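McyG protein (Microcystis aeruginosa PCC 7806, PDB 4R0M) probably activates phenylalanine or a related phenylpropanoid starter as an acyl-adenylate and loads it onto its peptidyl carrier domain during microcystin biosynthesis. Local coordinates at residues P332-T337 with S341-S346. Residues are numbered along the deposited sequence; the frame is centred on the assembly and turned at random.
Sequences PAFGMT and SGITWS. With FA5 (adenosine-5'-[phenylalaninyl-phosphate]), chain C.
Phe334 O takes two backbone N-H groups from the facing strand. Ile343 N lies in its carbonyl plane at 2.8 Å from Phe334 O, and Thr344 N is tilted slightly from that plane. Both bonds are nearly straight. This is a classic beta bulge, with Ile343 and Thr344 both opposite Phe334. The backbones come closest at Gly335, whose CA lies 3.9 Å from Gly342 CA; a side chain on Gly335 would run into the Ser341-Gly342 peptide. Toward the turn the pairing slackens, and the bonds between Met336 and Ser341 are weak. No touching residue is exposed, so the contact lacks a solvent side.

The Phe334 ring, with CG anti to the backbone N (chi1 178°), runs alongside Ile343. Ile343 CG2 meets the ring edge, 3.6 Å from Phe334 CD2. The CD1-CE1 side of the ring approaches the ligand obliquely, with Phe334 CE1 3.9 Å from FA5 C2'. Replacing Phe334 by alanine removes the ring, and would probably leave Ile343 CG2 without its neighbour and open a gap beside the ribose. On the other face of the sheet from Phe334, Ala333 CB rests 3.5 Å from Trp345 CE3.

FA5 N, the amino group of the phenylalanyl part, bonds Gly335 O at 2.6 Å, and Thr337 N and OG1 both hold phosphate oxygen OP2. This bulged antiparallel hairpin forms part of the aminoacyl-adenylate site of an ANL-family adenylation domain.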
loop_
_atom_site.group_PDB
_atom_site.type_symbol
_atom_site.label_atom_id
_atom_site.label_comp_id
_atom_site.label_asym_id
_atom_site.label_seq_id
_atom_site.Cartn_x
_atom_site.Cartn_y
_atom_site.Cartn_z
ATOM N N PRO A 332 10.744 -9.658 2.743
ATOM C CA PRO A 332 10.126 -9.241 1.488
ATOM C C PRO A 332 8.906 -10.106 1.185
ATOM O O PRO A 332 8.946 -11.319 1.383
ATOM C CB PRO A 332 11.229 -9.470 0.445
ATOM C CG PRO A 332 12.261 -10.307 1.121
ATOM C CD PRO A 332 12.171 -9.977 2.573
ATOM N N ALA A 333 7.824 -9.485 0.727
ATOM C CA ALA A 333 6.570 -10.200 0.524
ATOM C C ALA A 333 5.810 -9.675 -0.684
ATOM O O ALA A 333 6.016 -8.541 -1.111
ATOM C CB ALA A 333 5.706 -10.095 1.770
ATOM N N PHE A 334 4.933 -10.508 -1.233
ATOM C CA PHE A 334 4.005 -10.052 -2.257
ATOM C C PHE A 334 2.574 -10.051 -1.738
ATOM O O PHE A 334 2.152 -10.970 -1.032
ATOM C CB PHE A 334 4.107 -10.898 -3.530
ATOM C CG PHE A 334 3.138 -10.486 -4.605
ATOM C CD1 PHE A 334 3.397 -9.385 -5.414
ATOM C CD2 PHE A 334 1.956 -11.194 -4.800
ATOM C CE1 PHE A 334 2.499 -9.001 -6.400
ATOM C CE2 PHE A 334 1.052 -10.813 -5.779
ATOM C CZ PHE A 334 1.326 -9.717 -6.582
ATOM N N GLY A 335 1.838 -9.006 -2.099
ATOM C CA GLY A 335 0.425 -8.901 -1.784
ATOM C C GLY A 335 -0.241 -7.834 -2.629
ATOM O O GLY A 335 0.430 -7.080 -3.339
HETATM N N MSE A 336 -1.567 -7.783 -2.558
HETATM C CA MSE A 336 -2.350 -6.783 -3.281
HETATM C C MSE A 336 -3.682 -6.639 -2.607
HETATM O O MSE A 336 -4.036 -7.440 -1.736
HETATM C CB MSE A 336 -2.510 -7.154 -4.759
HETATM C CG MSE A 336 -3.171 -8.506 -5.011
HETATM SE SE MSE A 336 -2.635 -9.181 -6.785
HETATM C CE MSE A 336 -3.228 -7.664 -7.898
ATOM N N THR A 337 -4.427 -5.609 -3.001
ATOM C CA THR A 337 -5.781 -5.385 -2.500
ATOM C C THR A 337 -6.670 -6.597 -2.781
ATOM O O THR A 337 -7.490 -6.984 -1.946
ATOM C CB THR A 337 -6.394 -4.111 -3.121
ATOM O OG1 THR A 337 -5.514 -3.003 -2.893
ATOM C CG2 THR A 337 -7.750 -3.801 -2.513
ATOM N N SER A 341 -4.032 -7.900 1.064
ATOM C CA SER A 341 -2.587 -7.700 1.272
ATOM C C SER A 341 -1.790 -9.004 1.094
ATOM O O SER A 341 -2.054 -9.761 0.156
ATOM C CB SER A 341 -2.270 -6.967 2.592
ATOM O OG SER A 341 -2.359 -7.823 3.716
ATOM N N GLY A 342 -0.831 -9.256 1.987
ATOM C CA GLY A 342 0.135 -10.355 1.846
ATOM C C GLY A 342 -0.412 -11.716 1.461
ATOM O O GLY A 342 -1.365 -12.203 2.069
ATOM N N ILE A 343 0.195 -12.326 0.443
ATOM C CA ILE A 343 -0.180 -13.670 -0.010
ATOM C C ILE A 343 1.025 -14.622 -0.071
ATOM O O ILE A 343 0.865 -15.837 0.075
ATOM C CB ILE A 343 -0.950 -13.647 -1.356
ATOM C CG1 ILE A 343 -1.594 -15.012 -1.636
ATOM C CG2 ILE A 343 -0.051 -13.195 -2.503
ATOM C CD1 ILE A 343 -2.632 -15.010 -2.737
ATOM N N THR A 344 2.219 -14.070 -0.294
ATOM C CA THR A 344 3.462 -14.832 -0.158
ATOM C C THR A 344 4.374 -14.132 0.845
ATOM O O THR A 344 4.355 -12.906 0.956
ATOM C CB THR A 344 4.220 -15.024 -1.498
ATOM O OG1 THR A 344 4.793 -13.779 -1.921
ATOM C CG2 THR A 344 3.309 -15.574 -2.593
ATOM N N TRP A 345 5.161 -14.915 1.579
ATOM C CA TRP A 345 6.072 -14.372 2.585
ATOM C C TRP A 345 7.418 -15.019 2.477
ATOM O O TRP A 345 7.518 -16.243 2.366
ATOM C CB TRP A 345 5.517 -14.579 3.992
ATOM C CG TRP A 345 4.125 -14.027 4.200
ATOM C CD1 TRP A 345 2.918 -14.713 4.110
ATOM C CD2 TRP A 345 3.751 -12.646 4.542
ATOM N NE1 TRP A 345 1.861 -13.880 4.368
ATOM C CE2 TRP A 345 2.288 -12.628 4.631
ATOM C CE3 TRP A 345 4.453 -11.469 4.777
ATOM C CZ2 TRP A 345 1.584 -11.474 4.941
ATOM C CZ3 TRP A 345 3.733 -10.311 5.088
ATOM C CH2 TRP A 345 2.332 -10.315 5.165
ATOM N N SER A 346 8.468 -14.202 2.503
ATOM C CA SER A 346 9.835 -14.705 2.511
ATOM C C SER A 346 10.137 -15.358 3.855
ATOM O O SER A 346 9.572 -14.972 4.882
ATOM C CB SER A 346 10.823 -13.567 2.247
ATOM O OG SER A 346 12.167 -14.019 2.285
HETATM C C FA5 C . -0.518 -3.009 -2.344
HETATM O O FA5 C . 0.318 -2.166 -2.647
HETATM C CA FA5 C . -0.107 -4.241 -1.580
HETATM N N FA5 C . 1.017 -4.772 -2.315
HETATM C CB FA5 C . 0.344 -3.920 -0.148
HETATM C CG FA5 C . 0.932 -5.040 0.719
HETATM C CD1 FA5 C . 1.403 -6.253 0.215
HETATM C CD2 FA5 C . 1.017 -4.836 2.103
HETATM C CE1 FA5 C . 1.932 -7.231 1.067
HETATM C CE2 FA5 C . 1.550 -5.803 2.964
HETATM C CZ FA5 C . 2.009 -7.010 2.442
HETATM P P FA5 C . -2.319 -2.291 -4.252
HETATM O OP1 FA5 C . -2.364 -0.786 -4.255
HETATM O OP2 FA5 C . -3.550 -3.055 -4.672
HETATM O OP3 FA5 C . -1.902 -2.796 -2.766
HETATM O "O5'" FA5 C . -1.102 -2.709 -5.223
HETATM C "C5'" FA5 C . -0.789 -4.066 -5.526
HETATM C "C4'" FA5 C . 0.360 -4.076 -6.522
HETATM O "O4'" FA5 C . 1.570 -3.560 -5.955
HETATM C "C3'" FA5 C . 0.723 -5.470 -6.992
HETATM O "O3'" FA5 C . -0.140 -5.928 -8.031
HETATM C "C2'" FA5 C . 2.142 -5.276 -7.476
HETATM O "O2'" FA5 C . 2.150 -4.751 -8.809
HETATM C "C1'" FA5 C . 2.695 -4.221 -6.542
HETATM N N9 FA5 C . 3.512 -4.891 -5.498
HETATM C C8 FA5 C . 3.123 -5.137 -4.233
HETATM N N7 FA5 C . 4.095 -5.760 -3.523
HETATM C C5 FA5 C . 5.143 -5.934 -4.348
HETATM C C6 FA5 C . 6.501 -6.526 -4.248
HETATM N N6 FA5 C . 6.944 -7.073 -3.094
HETATM N N1 FA5 C . 7.287 -6.504 -5.352
HETATM C C2 FA5 C . 6.861 -5.966 -6.514
HETATM N N3 FA5 C . 5.646 -5.407 -6.674
HETATM C C4 FA5 C . 4.754 -5.362 -5.650
#